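Local atomic coordinates of metallo-beta-lactamase (Serratia marcescens, PDB entry 6K4T), a protein that probably hydrolyses beta-lactam antibiotics, as a zinc-dependent subclass B3 metallo-beta-lactamase, seen here with a sulfanylbenzoic acid bound across its two zinc ions. Residues 39-44 with 69-74; 76-81 with 118-123; 146-151 with 193-198; 170-175 with 210-215. All blocks are in the same frame, centred on the assembly; numbering follows the deposited sequence.

Interaction 1 of 4, residues 39-44 with 69-74; sequences LVDGTT and LSTHSH. With ZN (zinc ion), chain B; JKE (2-sulfanylbenzoic acid), chain D.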
loop_
_atom_site.group_PDB
_atom_site.type_symbol
_atom_site.label_atom_id
_atom_site.label_comp_id
_atom_site.label_asym_id
_atom_site.label_seq_id
_atom_site.Cartn_x
_atom_site.Cartn_y
_atom_site.Cartn_z
ATOM N N LEU A 39 1.926 -0.498 -10.935
ATOM C CA LEU A 39 1.443 -1.467 -9.946
ATOM C C LEU A 39 1.798 -0.963 -8.547
ATOM O O LEU A 39 2.951 -0.566 -8.318
ATOM C CB LEU A 39 2.104 -2.823 -10.218
ATOM C CG LEU A 39 1.794 -3.906 -9.188
ATOM C CD1 LEU A 39 0.312 -4.265 -9.183
ATOM C CD2 LEU A 39 2.643 -5.135 -9.464
ATOM N N VAL A 40 0.822 -0.961 -7.640
ATOM C CA VAL A 40 1.058 -0.658 -6.268
ATOM C C VAL A 40 1.016 -1.951 -5.470
ATOM O O VAL A 40 -0.014 -2.593 -5.403
ATOM C CB VAL A 40 0.051 0.371 -5.717
ATOM C CG1 VAL A 40 0.432 0.787 -4.308
ATOM C CG2 VAL A 40 -0.057 1.566 -6.637
ATOM N N ASP A 41 2.184 -2.285 -4.905
ATOM C CA ASP A 41 2.481 -3.413 -4.013
ATOM C C ASP A 41 2.522 -4.735 -4.798
ATOM O O ASP A 41 2.080 -4.826 -5.937
ATOM C CB ASP A 41 1.581 -3.459 -2.781
ATOM C CG ASP A 41 2.091 -2.548 -1.668
ATOM O OD1 ASP A 41 3.283 -2.115 -1.744
ATOM O OD2 ASP A 41 1.315 -2.271 -0.736
ATOM N N GLY A 42 3.080 -5.774 -4.159
ATOM C CA GLY A 42 3.260 -7.092 -4.776
ATOM C C GLY A 42 2.586 -8.229 -4.033
ATOM O O GLY A 42 2.587 -9.355 -4.537
ATOM N N THR A 43 2.007 -7.938 -2.853
ATOM C CA THR A 43 1.514 -8.974 -1.912
ATOM C C THR A 43 2.691 -9.863 -1.490
ATOM O O THR A 43 3.795 -9.371 -1.328
ATOM C CB THR A 43 0.293 -9.748 -2.446
ATOM O OG1 THR A 43 0.625 -10.816 -3.350
ATOM C CG2 THR A 43 -0.725 -8.822 -3.078
ATOM N N THR A 44 2.412 -11.135 -1.193
ATOM C CA THR A 44 3.416 -12.072 -0.705
ATOM C C THR A 44 4.180 -12.666 -1.899
ATOM O O THR A 44 3.815 -12.515 -3.066
ATOM C CB THR A 44 2.767 -13.211 0.088
ATOM O OG1 THR A 44 1.912 -13.877 -0.845
ATOM C CG2 THR A 44 1.985 -12.759 1.297
ATOM N N LEU A 69 5.214 0.450 -7.112
ATOM C CA LEU A 69 5.267 1.330 -5.961
ATOM C C LEU A 69 5.070 0.503 -4.697
ATOM O O LEU A 69 4.138 -0.283 -4.619
ATOM C CB LEU A 69 4.171 2.394 -6.062
ATOM C CG LEU A 69 4.067 3.120 -7.402
ATOM C CD1 LEU A 69 3.056 4.243 -7.321
ATOM C CD2 LEU A 69 5.421 3.652 -7.880
ATOM N N SER A 70 5.910 0.735 -3.689
ATOM C CA SER A 70 5.847 0.003 -2.436
ATOM C C SER A 70 5.286 0.908 -1.338
ATOM O O SER A 70 5.785 2.028 -1.132
ATOM C CB SER A 70 7.219 -0.493 -2.062
ATOM O OG SER A 70 7.224 -1.047 -0.747
ATOM N N THR A 71 4.276 0.417 -0.629
ATOM C CA THR A 71 3.829 1.067 0.614
ATOM C C THR A 71 4.878 0.877 1.718
ATOM O O THR A 71 5.492 1.843 2.143
ATOM C CB THR A 71 2.463 0.547 1.079
ATOM O OG1 THR A 71 2.517 -0.883 1.166
ATOM C CG2 THR A 71 1.333 1.011 0.182
ATOM N N HIS A 72 5.071 -0.368 2.171
ATOM C CA HIS A 72 6.138 -0.629 3.086
ATOM C C HIS A 72 6.684 -2.041 2.933
ATOM O O HIS A 72 6.057 -2.920 2.346
ATOM C CB HIS A 72 5.710 -0.350 4.528
ATOM C CG HIS A 72 4.781 -1.350 5.144
ATOM N ND1 HIS A 72 3.410 -1.229 5.099
ATOM C CD2 HIS A 72 5.039 -2.479 5.860
ATOM C CE1 HIS A 72 2.854 -2.255 5.737
ATOM N NE2 HIS A 72 3.840 -3.037 6.228
ATOM N N SER A 73 7.865 -2.219 3.532
ATOM C CA SER A 73 8.745 -3.345 3.281
ATOM C C SER A 73 8.571 -4.452 4.324
ATOM O O SER A 73 9.518 -4.789 5.020
ATOM C CB SER A 73 10.158 -2.837 3.229
ATOM O OG SER A 73 10.431 -1.993 4.334
ATOM N N HIS A 74 7.349 -5.005 4.412
ATOM C CA HIS A 74 7.130 -6.298 5.107
ATOM C C HIS A 74 6.684 -7.359 4.098
ATOM O O HIS A 74 6.163 -7.041 3.017
ATOM C CB HIS A 74 6.098 -6.157 6.236
ATOM C CG HIS A 74 6.576 -5.292 7.344
ATOM N ND1 HIS A 74 5.737 -4.587 8.175
ATOM C CD2 HIS A 74 7.834 -5.003 7.732
ATOM C CE1 HIS A 74 6.471 -3.930 9.053
ATOM N NE2 HIS A 74 7.752 -4.145 8.796
HETATM ZN ZN ZN B . 3.689 -4.166 7.928
HETATM S SD JKE D . 2.379 -5.969 8.161
HETATM C CG JKE D . 0.002 -3.832 8.948
HETATM C CZ JKE D . 0.443 -4.882 9.888
HETATM C CD1 JKE D . 1.825 -6.791 10.646
HETATM O OD1 JKE D . -0.753 -2.963 9.387
HETATM C CD2 JKE D . 0.116 -5.884 12.074
HETATM O OD2 JKE D . 0.387 -3.801 7.702
HETATM C CE1 JKE D . 1.505 -5.860 9.652
HETATM C CE2 JKE D . -0.230 -4.950 11.114
HETATM C CG1 JKE D . 1.135 -6.800 11.858
HETATM O O HOH W 1 5.442 -3.084 -0.400
#
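D41 and T71 cross at about a right angle, and both carboxylate oxygens of D41 are used. T71 OG1 donates to D41 OD2 over 2.6 Å, arriving at the syn lone pair. T71 N reaches D41 OD1 at 2.9 Å, also from the syn side but 23° out of the carboxylate plane, with a nearly straight N-H...O angle (167°). The two donors act together because chi1 of T71 (53°) sets OG1 between the backbone N and the carbonyl carbon, close to its own amide. The methyl CG2 of T71 lies alongside, 3.4 Å from D41 OD2. A water adds a third grip: it donates to D41 OD1 over 2.7 Å and to H72 O, and accepts from S70 OG.

Just before this clasp the two segments form a parallel bridge. L69 N donates to L39 O at 2.8 Å, and D41 N returns the bond to L69 O. V40 and L69 point to the same side of the sheet, where V40 CG2 and L69 CD1 sit 4.2 Å apart, near W157.

Beyond T71 the chain delivers H72 NE2 and H74 ND1 to one zinc ion, with H72 ND1 hydrogen-bonded to D174 OD1. Three donors on a buried carboxylate are consistent with D41 being ionised, and they tie the start of the zinc-binding loop to the end of strand 37-40.

Interaction 2 of 4, residues 76-81 with 118-123; sequences DHAGGI and SNFPGS. With ZN (zinc ion), chain C; JKE (2-sulfanylbenzoic acid), chain D.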
loop_
_atom_site.group_PDB
_atom_site.type_symbol
_atom_site.label_atom_id
_atom_site.label_comp_id
_atom_site.label_asym_id
_atom_site.label_seq_id
_atom_site.Cartn_x
_atom_site.Cartn_y
_atom_site.Cartn_z
ATOM N N ASP A 76 4.251 -9.269 3.665
ATOM C CA ASP A 76 2.875 -9.429 3.203
ATOM C C ASP A 76 2.553 -8.461 2.053
ATOM O O ASP A 76 1.712 -8.778 1.237
ATOM C CB ASP A 76 1.897 -9.360 4.377
ATOM C CG ASP A 76 1.975 -8.111 5.237
ATOM O OD1 ASP A 76 3.085 -7.544 5.360
ATOM O OD2 ASP A 76 0.902 -7.703 5.761
ATOM N N HIS A 77 3.202 -7.286 2.013
ATOM C CA HIS A 77 2.970 -6.268 0.965
ATOM C C HIS A 77 4.046 -6.337 -0.125
ATOM O O HIS A 77 3.776 -6.017 -1.295
ATOM C CB HIS A 77 2.897 -4.863 1.574
ATOM C CG HIS A 77 1.974 -4.824 2.744
ATOM N ND1 HIS A 77 0.589 -4.739 2.591
ATOM C CD2 HIS A 77 2.213 -4.931 4.073
ATOM C CE1 HIS A 77 0.035 -4.787 3.792
ATOM N NE2 HIS A 77 1.001 -4.942 4.730
ATOM N N ALA A 78 5.276 -6.643 0.279
ATOM C CA ALA A 78 6.464 -6.475 -0.535
ATOM C C ALA A 78 7.042 -7.837 -0.960
ATOM O O ALA A 78 7.911 -7.881 -1.818
ATOM C CB ALA A 78 7.517 -5.673 0.185
ATOM N N GLY A 79 6.573 -8.942 -0.371
ATOM C CA GLY A 79 7.154 -10.253 -0.642
ATOM C C GLY A 79 7.122 -10.643 -2.120
ATOM O O GLY A 79 8.001 -11.381 -2.590
ATOM N N GLY A 80 6.080 -10.187 -2.834
ATOM C CA GLY A 80 5.898 -10.466 -4.241
ATOM C C GLY A 80 6.589 -9.461 -5.162
ATOM O O GLY A 80 6.547 -9.641 -6.391
ATOM N N ILE A 81 7.156 -8.368 -4.617
ATOM C CA ILE A 81 7.652 -7.326 -5.505
ATOM C C ILE A 81 8.808 -7.869 -6.362
ATOM O O ILE A 81 8.879 -7.570 -7.544
ATOM C CB ILE A 81 8.036 -6.064 -4.730
ATOM C CG1 ILE A 81 6.751 -5.377 -4.260
ATOM C CG2 ILE A 81 8.916 -5.156 -5.588
ATOM C CD1 ILE A 81 6.968 -4.131 -3.439
ATOM N N SER A 118 9.533 -12.025 9.243
ATOM C CA SER A 118 10.038 -13.007 8.307
ATOM C C SER A 118 10.668 -12.285 7.106
ATOM O O SER A 118 10.104 -11.318 6.584
ATOM C CB SER A 118 8.942 -13.925 7.849
ATOM O OG SER A 118 8.450 -14.704 8.932
ATOM N N ASN A 119 11.831 -12.760 6.654
ATOM C CA ASN A 119 12.483 -12.202 5.488
ATOM C C ASN A 119 11.666 -12.521 4.227
ATOM O O ASN A 119 10.801 -13.400 4.205
ATOM C CB ASN A 119 13.921 -12.699 5.334
ATOM C CG ASN A 119 14.817 -12.343 6.503
ATOM O OD1 ASN A 119 14.519 -11.453 7.301
ATOM N ND2 ASN A 119 15.922 -13.056 6.606
ATOM N N PHE A 120 11.926 -11.765 3.166
ATOM C CA PHE A 120 11.266 -11.992 1.892
ATOM C C PHE A 120 12.288 -11.787 0.778
ATOM O O PHE A 120 13.418 -11.374 1.017
ATOM C CB PHE A 120 10.024 -11.106 1.790
ATOM C CG PHE A 120 10.296 -9.625 1.892
ATOM C CD1 PHE A 120 10.314 -8.978 3.115
ATOM C CD2 PHE A 120 10.566 -8.892 0.749
ATOM C CE1 PHE A 120 10.566 -7.612 3.185
ATOM C CE2 PHE A 120 10.835 -7.537 0.821
ATOM C CZ PHE A 120 10.834 -6.899 2.034
ATOM N N PRO A 121 11.960 -12.126 -0.484
ATOM C CA PRO A 121 12.959 -12.055 -1.553
ATOM C C PRO A 121 13.361 -10.603 -1.858
ATOM O O PRO A 121 12.514 -9.722 -2.021
ATOM C CB PRO A 121 12.261 -12.725 -2.751
ATOM C CG PRO A 121 11.169 -13.578 -2.121
ATOM C CD PRO A 121 10.715 -12.795 -0.906
ATOM N N GLY A 122 14.661 -10.351 -1.930
ATOM C CA GLY A 122 15.161 -9.049 -2.305
ATOM C C GLY A 122 14.859 -8.717 -3.755
ATOM O O GLY A 122 14.857 -9.614 -4.620
ATOM N N SER A 123 14.630 -7.433 -4.035
ATOM C CA SER A 123 14.293 -6.991 -5.385
ATOM C C SER A 123 15.488 -6.278 -6.029
ATOM O O SER A 123 16.299 -5.679 -5.352
ATOM C CB SER A 123 13.054 -6.119 -5.349
ATOM O OG SER A 123 12.642 -5.689 -6.645
HETATM ZN ZN ZN C . 0.724 -5.793 6.516
HETATM S SD JKE D . 2.379 -5.969 8.161
HETATM C CG JKE D . 0.002 -3.832 8.948
HETATM C CZ JKE D . 0.443 -4.882 9.888
HETATM C CD1 JKE D . 1.825 -6.791 10.646
HETATM O OD1 JKE D . -0.753 -2.963 9.387
HETATM C CD2 JKE D . 0.116 -5.884 12.074
HETATM O OD2 JKE D . 0.387 -3.801 7.702
HETATM C CE1 JKE D . 1.505 -5.860 9.652
HETATM C CE2 JKE D . -0.230 -4.950 11.114
HETATM C CG1 JKE D . 1.135 -6.800 11.858
HETATM O O HOH W 2 10.244 -8.680 -2.898
#
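A78 O is gripped twice: I81 N donates back to it at 2.9 Å, three residues on in the chain, and a water donates at 2.7 Å. The same water donates to P121 O over 2.6 Å, and it is this water that carries the polar link between 76-81 and 118-123, since no direct hydrogen bond joins them.

The rest is close apolar contact. The CB of F120 points toward 76-81, and chi1 of 59° puts CG between the backbone N and the carbonyl carbon, which lays the ring beside A78 and G79. Its CE2 meets A78 CB at 3.9 Å, while CD2 lies near A78 O and G79 CA; the two backbone atoms approach the ring obliquely. The bare CA of G79 comes within 3.9 Å of F120 CB, so the two segments run close here. P121 follows with its CD 3.5 Å from G79 O. Further along, the CG2 branch of I81 touches S123 OG.

F120 also packs on E75, and P121 on S82, at the start of helix 81-88.

Earlier in the same segment, D76 OD2 (2.1 Å) and H77 NE2 (2.0 Å) bind a zinc ion that H215 and the sulfur and carboxylate oxygen OD2 of 2-sulfanylbenzoic acid complete. D76 and H77 close the HxHxDH sequence that opens with H72 and H74, the zinc-binding signature of the metallo-beta-lactamase superfamily; the 118-123 loop packs against the residues that follow it.

Interaction 3 of 4, residues 146-151 with 193-198; sequences ATPGHT and VASLRG. With ZN (zinc ion), chain B; JKE (2-sulfanylbenzoic acid), chain D; SO4 (sulfate ion), chain G.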
loop_
_atom_site.group_PDB
_atom_site.type_symbol
_atom_site.label_atom_id
_atom_site.label_comp_id
_atom_site.label_asym_id
_atom_site.label_seq_id
_atom_site.Cartn_x
_atom_site.Cartn_y
_atom_site.Cartn_z
ATOM N N ALA A 146 4.995 10.696 2.424
ATOM C CA ALA A 146 5.668 9.992 3.483
ATOM C C ALA A 146 4.688 9.754 4.629
ATOM O O ALA A 146 4.112 10.687 5.150
ATOM C CB ALA A 146 6.885 10.754 3.944
ATOM N N THR A 147 4.534 8.484 5.008
ATOM C CA THR A 147 3.684 8.097 6.129
ATOM C C THR A 147 4.445 7.103 6.986
ATOM O O THR A 147 4.076 5.930 7.071
ATOM C CB THR A 147 2.308 7.564 5.689
ATOM O OG1 THR A 147 2.451 6.442 4.821
ATOM C CG2 THR A 147 1.491 8.617 4.977
ATOM N N PRO A 148 5.540 7.544 7.630
ATOM C CA PRO A 148 6.370 6.666 8.447
ATOM C C PRO A 148 5.683 6.299 9.766
ATOM O O PRO A 148 4.653 6.881 10.166
ATOM C CB PRO A 148 7.617 7.516 8.709
ATOM C CG PRO A 148 7.111 8.924 8.707
ATOM C CD PRO A 148 6.044 8.929 7.633
ATOM N N GLY A 149 6.259 5.305 10.431
ATOM C CA GLY A 149 5.830 4.929 11.760
ATOM C C GLY A 149 5.768 3.431 11.921
ATOM O O GLY A 149 6.424 2.848 12.778
ATOM N N HIS A 150 4.964 2.800 11.070
ATOM C CA HIS A 150 4.940 1.341 10.935
ATOM C C HIS A 150 6.290 0.856 10.388
ATOM O O HIS A 150 6.800 -0.168 10.832
ATOM C CB HIS A 150 3.717 0.919 10.118
ATOM C CG HIS A 150 3.539 -0.551 9.967
ATOM N ND1 HIS A 150 2.933 -1.333 10.936
ATOM C CD2 HIS A 150 3.860 -1.392 8.956
ATOM C CE1 HIS A 150 2.871 -2.593 10.503
ATOM N NE2 HIS A 150 3.430 -2.650 9.287
ATOM N N THR A 151 6.835 1.629 9.442
ATOM C CA THR A 151 8.231 1.498 8.964
ATOM C C THR A 151 8.745 2.910 8.716
ATOM O O THR A 151 7.935 3.829 8.520
ATOM C CB THR A 151 8.351 0.671 7.676
ATOM O OG1 THR A 151 7.720 1.390 6.610
ATOM C CG2 THR A 151 7.794 -0.736 7.801
ATOM N N VAL A 193 7.030 7.143 17.638
ATOM C CA VAL A 193 5.771 7.741 18.086
ATOM C C VAL A 193 5.483 9.041 17.312
ATOM O O VAL A 193 4.390 9.248 16.845
ATOM C CB VAL A 193 5.795 7.952 19.610
ATOM C CG1 VAL A 193 4.620 8.795 20.068
ATOM C CG2 VAL A 193 5.816 6.631 20.362
ATOM N N ALA A 194 6.499 9.910 17.185
ATOM C CA ALA A 194 6.314 11.170 16.466
ATOM C C ALA A 194 5.968 10.900 15.003
ATOM O O ALA A 194 5.147 11.593 14.427
ATOM C CB ALA A 194 7.526 12.059 16.603
ATOM N N SER A 195 6.631 9.915 14.391
ATOM C CA SER A 195 6.387 9.590 12.991
ATOM C C SER A 195 4.939 9.124 12.796
ATOM O O SER A 195 4.245 9.557 11.873
ATOM C CB SER A 195 7.357 8.552 12.508
ATOM O OG SER A 195 8.617 9.141 12.279
ATOM N N LEU A 196 4.482 8.215 13.650
ATOM C CA LEU A 196 3.124 7.723 13.567
ATOM C C LEU A 196 2.138 8.887 13.666
ATOM O O LEU A 196 1.206 9.004 12.869
ATOM C CB LEU A 196 2.878 6.730 14.700
ATOM C CG LEU A 196 3.329 5.298 14.414
ATOM C CD1 LEU A 196 3.253 4.462 15.689
ATOM C CD2 LEU A 196 2.505 4.658 13.310
ATOM N N ARG A 197 2.364 9.760 14.655
ATOM C CA ARG A 197 1.441 10.874 14.874
ATOM C C ARG A 197 1.418 11.828 13.675
ATOM O O ARG A 197 0.339 12.266 13.243
ATOM C CB ARG A 197 1.773 11.614 16.166
ATOM C CG ARG A 197 1.407 10.791 17.387
ATOM C CD ARG A 197 1.838 11.451 18.681
ATOM N NE ARG A 197 1.315 10.718 19.816
ATOM C CZ ARG A 197 1.696 10.887 21.081
ATOM N NH1 ARG A 197 1.057 10.227 22.039
ATOM N NH2 ARG A 197 2.698 11.698 21.369
ATOM N N GLY A 198 2.589 12.133 13.107
ATOM C CA GLY A 198 2.630 12.961 11.907
ATOM C C GLY A 198 1.885 12.308 10.752
ATOM O O GLY A 198 1.223 12.968 9.959
HETATM ZN ZN ZN B . 3.689 -4.166 7.928
HETATM S SD JKE D . 2.379 -5.969 8.161
HETATM C CG JKE D . 0.002 -3.832 8.948
HETATM C CZ JKE D . 0.443 -4.882 9.888
HETATM C CD1 JKE D . 1.825 -6.791 10.646
HETATM O OD1 JKE D . -0.753 -2.963 9.387
HETATM C CD2 JKE D . 0.116 -5.884 12.074
HETATM O OD2 JKE D . 0.387 -3.801 7.702
HETATM C CE1 JKE D . 1.505 -5.860 9.652
HETATM C CE2 JKE D . -0.230 -4.950 11.114
HETATM C CG1 JKE D . 1.135 -6.800 11.858
HETATM S S SO4 G . 2.675 12.131 25.060
HETATM O O1 SO4 G . 3.635 12.213 26.218
HETATM O O2 SO4 G . 3.084 13.109 24.008
HETATM O O3 SO4 G . 2.725 10.770 24.435
HETATM O O4 SO4 G . 1.288 12.466 25.511
#
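Two carbonyl oxygens face each other across this contact: P148 O and S195 O stand 3.2 Å apart, both acceptors, with no bond between them. One turn further along the helix, S199 OG is hydrogen-bonded to both, its single proton having to be shared or to alternate.

Next to this pair, G149 adopts a backbone conformation (phi 138°, psi -58°) that glycine tolerates far better than other residues, and its CA presses against the helix. L196 meets it with CG, 3.7 Å from G149 CA, and the branch CD2 continues to H150 N at 3.8 Å. The leucine reaches the loop because chi1 of -84° turns CG anti to the carbonyl carbon. Nearby, the pyrrolidine ring of P148 lies against S195, its CG 3.8 Å from S195 CB. The serine hydroxyl passes the proline ring and donates to E191 O, one turn back in the same helix.

The ring of H150 leads away from the helix, CG anti to the backbone N, and NE2 binds a zinc ion at 2.0 Å; ND1 is hydrogen-bonded to T177 O. H72, H74 and the ligand sulfur complete that zinc's shell.

Between the two segments there is no direct hydrogen bond. The loop that supplies H150 is therefore seated on helix 190-205 by van der Waals contact and the S199 hydroxyl, leaving the polar ends of the histidine to the zinc and T177.

Interaction 4 of 4, residues 170-175 with 210-215; sequences VVFADS and IAIAAH. With ZN (zinc ion), chain C; JKE (2-sulfanylbenzoic acid), chain D.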
loop_
_atom_site.group_PDB
_atom_site.type_symbol
_atom_site.label_atom_id
_atom_site.label_comp_id
_atom_site.label_asym_id
_atom_site.label_seq_id
_atom_site.Cartn_x
_atom_site.Cartn_y
_atom_site.Cartn_z
ATOM N N VAL A 170 -8.094 9.016 -5.435
ATOM C CA VAL A 170 -7.837 7.685 -4.941
ATOM C C VAL A 170 -6.563 7.703 -4.099
ATOM O O VAL A 170 -5.552 8.336 -4.443
ATOM C CB VAL A 170 -7.637 6.701 -6.099
ATOM C CG1 VAL A 170 -7.518 5.280 -5.569
ATOM C CG2 VAL A 170 -8.724 6.816 -7.164
ATOM N N VAL A 171 -6.623 6.969 -2.992
ATOM C CA VAL A 171 -5.541 6.889 -2.008
ATOM C C VAL A 171 -5.257 5.411 -1.761
ATOM O O VAL A 171 -6.184 4.671 -1.359
ATOM C CB VAL A 171 -5.903 7.584 -0.682
ATOM C CG1 VAL A 171 -4.798 7.434 0.342
ATOM C CG2 VAL A 171 -6.260 9.046 -0.883
ATOM N N PHE A 172 -4.013 4.977 -1.999
ATOM C CA PHE A 172 -3.564 3.655 -1.576
ATOM C C PHE A 172 -2.855 3.863 -0.242
ATOM O O PHE A 172 -1.725 4.353 -0.178
ATOM C CB PHE A 172 -2.666 2.982 -2.619
ATOM C CG PHE A 172 -2.468 1.489 -2.429
ATOM C CD1 PHE A 172 -1.771 0.988 -1.343
ATOM C CD2 PHE A 172 -2.993 0.574 -3.321
ATOM C CE1 PHE A 172 -1.588 -0.374 -1.170
ATOM C CE2 PHE A 172 -2.820 -0.789 -3.149
ATOM C CZ PHE A 172 -2.120 -1.260 -2.063
ATOM N N ALA A 173 -3.560 3.521 0.830
ATOM C CA ALA A 173 -3.175 3.907 2.169
ATOM C C ALA A 173 -2.212 2.879 2.756
ATOM O O ALA A 173 -2.594 1.715 2.938
ATOM C CB ALA A 173 -4.390 4.069 3.053
ATOM N N ASP A 174 -0.997 3.333 3.099
ATOM C CA ASP A 174 -0.071 2.511 3.850
ATOM C C ASP A 174 -0.645 2.226 5.245
ATOM O O ASP A 174 -1.547 2.915 5.745
ATOM C CB ASP A 174 1.293 3.174 3.949
ATOM C CG ASP A 174 2.383 2.256 4.468
ATOM O OD1 ASP A 174 2.212 1.026 4.356
ATOM O OD2 ASP A 174 3.434 2.799 4.866
ATOM N N SER A 175 -0.133 1.153 5.844
ATOM C CA SER A 175 -0.449 0.800 7.218
ATOM C C SER A 175 0.076 1.869 8.186
ATOM O O SER A 175 1.205 2.324 8.068
ATOM C CB SER A 175 0.117 -0.550 7.523
ATOM O OG SER A 175 -0.396 -1.506 6.608
ATOM N N ILE A 210 -11.717 7.729 -2.596
ATOM C CA ILE A 210 -11.653 6.266 -2.589
ATOM C C ILE A 210 -10.359 5.888 -1.883
ATOM O O ILE A 210 -9.280 6.156 -2.392
ATOM C CB ILE A 210 -11.711 5.673 -4.008
ATOM C CG1 ILE A 210 -13.027 6.055 -4.698
ATOM C CG2 ILE A 210 -11.513 4.160 -3.979
ATOM C CD1 ILE A 210 -13.047 5.807 -6.197
ATOM N N ALA A 211 -10.474 5.242 -0.729
ATOM C CA ALA A 211 -9.300 4.720 -0.011
ATOM C C ALA A 211 -9.222 3.209 -0.225
ATOM O O ALA A 211 -10.201 2.486 -0.039
ATOM C CB ALA A 211 -9.344 5.046 1.455
ATOM N N ILE A 212 -8.063 2.741 -0.664
ATOM C CA ILE A 212 -7.754 1.337 -0.743
ATOM C C ILE A 212 -6.642 1.114 0.275
ATOM O O ILE A 212 -5.527 1.578 0.078
ATOM C CB ILE A 212 -7.320 0.948 -2.174
ATOM C CG1 ILE A 212 -8.436 1.198 -3.188
ATOM C CG2 ILE A 212 -6.855 -0.495 -2.237
ATOM C CD1 ILE A 212 -7.964 1.585 -4.566
ATOM N N ALA A 213 -6.941 0.405 1.361
ATOM C CA ALA A 213 -5.955 0.201 2.420
ATOM C C ALA A 213 -5.107 -1.032 2.116
ATOM O O ALA A 213 -5.585 -2.003 1.558
ATOM C CB ALA A 213 -6.661 0.048 3.740
ATOM N N ALA A 214 -3.820 -0.973 2.488
ATOM C CA ALA A 214 -2.882 -2.060 2.182
ATOM C C ALA A 214 -3.426 -3.415 2.661
ATOM O O ALA A 214 -3.354 -4.416 1.936
ATOM C CB ALA A 214 -1.542 -1.753 2.803
ATOM N N HIS A 215 -3.981 -3.438 3.874
ATOM C CA HIS A 215 -4.868 -4.513 4.328
ATOM C C HIS A 215 -6.288 -4.120 3.964
ATOM O O HIS A 215 -6.824 -3.191 4.572
ATOM C CB HIS A 215 -4.712 -4.756 5.845
ATOM C CG HIS A 215 -3.413 -5.418 6.173
ATOM N ND1 HIS A 215 -3.263 -6.792 6.097
ATOM C CD2 HIS A 215 -2.192 -4.921 6.497
ATOM C CE1 HIS A 215 -2.017 -7.113 6.367
ATOM N NE2 HIS A 215 -1.334 -5.987 6.641
HETATM ZN ZN ZN C . 0.724 -5.793 6.516
HETATM S SD JKE D . 2.379 -5.969 8.161
HETATM C CG JKE D . 0.002 -3.832 8.948
HETATM C CZ JKE D . 0.443 -4.882 9.888
HETATM C CD1 JKE D . 1.825 -6.791 10.646
HETATM O OD1 JKE D . -0.753 -2.963 9.387
HETATM C CD2 JKE D . 0.116 -5.884 12.074
HETATM O OD2 JKE D . 0.387 -3.801 7.702
HETATM C CE1 JKE D . 1.505 -5.860 9.652
HETATM C CE2 JKE D . -0.230 -4.950 11.114
HETATM C CG1 JKE D . 1.135 -6.800 11.858
HETATM O O HOH W 3 -3.254 -1.351 5.920
#
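F172 leans from strand 166-173 over its neighbour 210-213. CB lies 4.2 Å from I212 O; CG, anti to the backbone N (chi1 -164°), comes to 4.0 Å from I212 O, with CD1 close by, and one ring face settles over that oxygen, which stands 3.9 Å above the plane, offset toward the rim. The two sides of the ring then part: CE2 meets the CG2 methyl of I212 at 4.1 Å, while CE1 reaches A214 CA at 4.0 Å. I212 O also accepts A173 N at 2.9 Å, the donor tilted 31° from the carbonyl plane.

V170 CG1 touches I212 CD1 on the same face as F172. Parallel pairing runs on through V171 N to I210 O, I212 N to V171 O and A214 N to A173 O. Past the strands, S175 OG, in one of its two conformers, donates to ligand OD2, and H215 NE2 binds zinc at 2.1 Å.

These are adjacent parallel strands of a beta-alpha-beta unit, joined through helix 190-205, with 210-213 at the edge of its sheet. V171, A173 and A211 face helix 241-260; on the other side I210 and I212 meet strand 12-15, and F172 packs on W159 of its own sheet and on D41 and T71, which follow strands 37-40 and 65-69 of the other.

All four contacts converge on the dinuclear zinc site. Interactions 1 and 3 supply one zinc ion, with H72, H74 and H150; interactions 2 and 4 supply the other, with D76, H77 and H215. The ligand sulfur bridges the two metals. Interactions 1 and 2 lie closest, their centres 8 Å apart, and are joined by backbone contacts such as T43 O to G80 N at 2.9 Å. Interactions 4 and 1 are joined by a probable hydrogen bond, D174 OD1 to H72 ND1, at 2.7 Å. Interactions 2 and 3 do not touch (nearest atoms about 6 Å), yet both meet the ligand. Interactions 3 and 4 alternate along the chain, and H150 CB packs on S175 O at 3.5 Å.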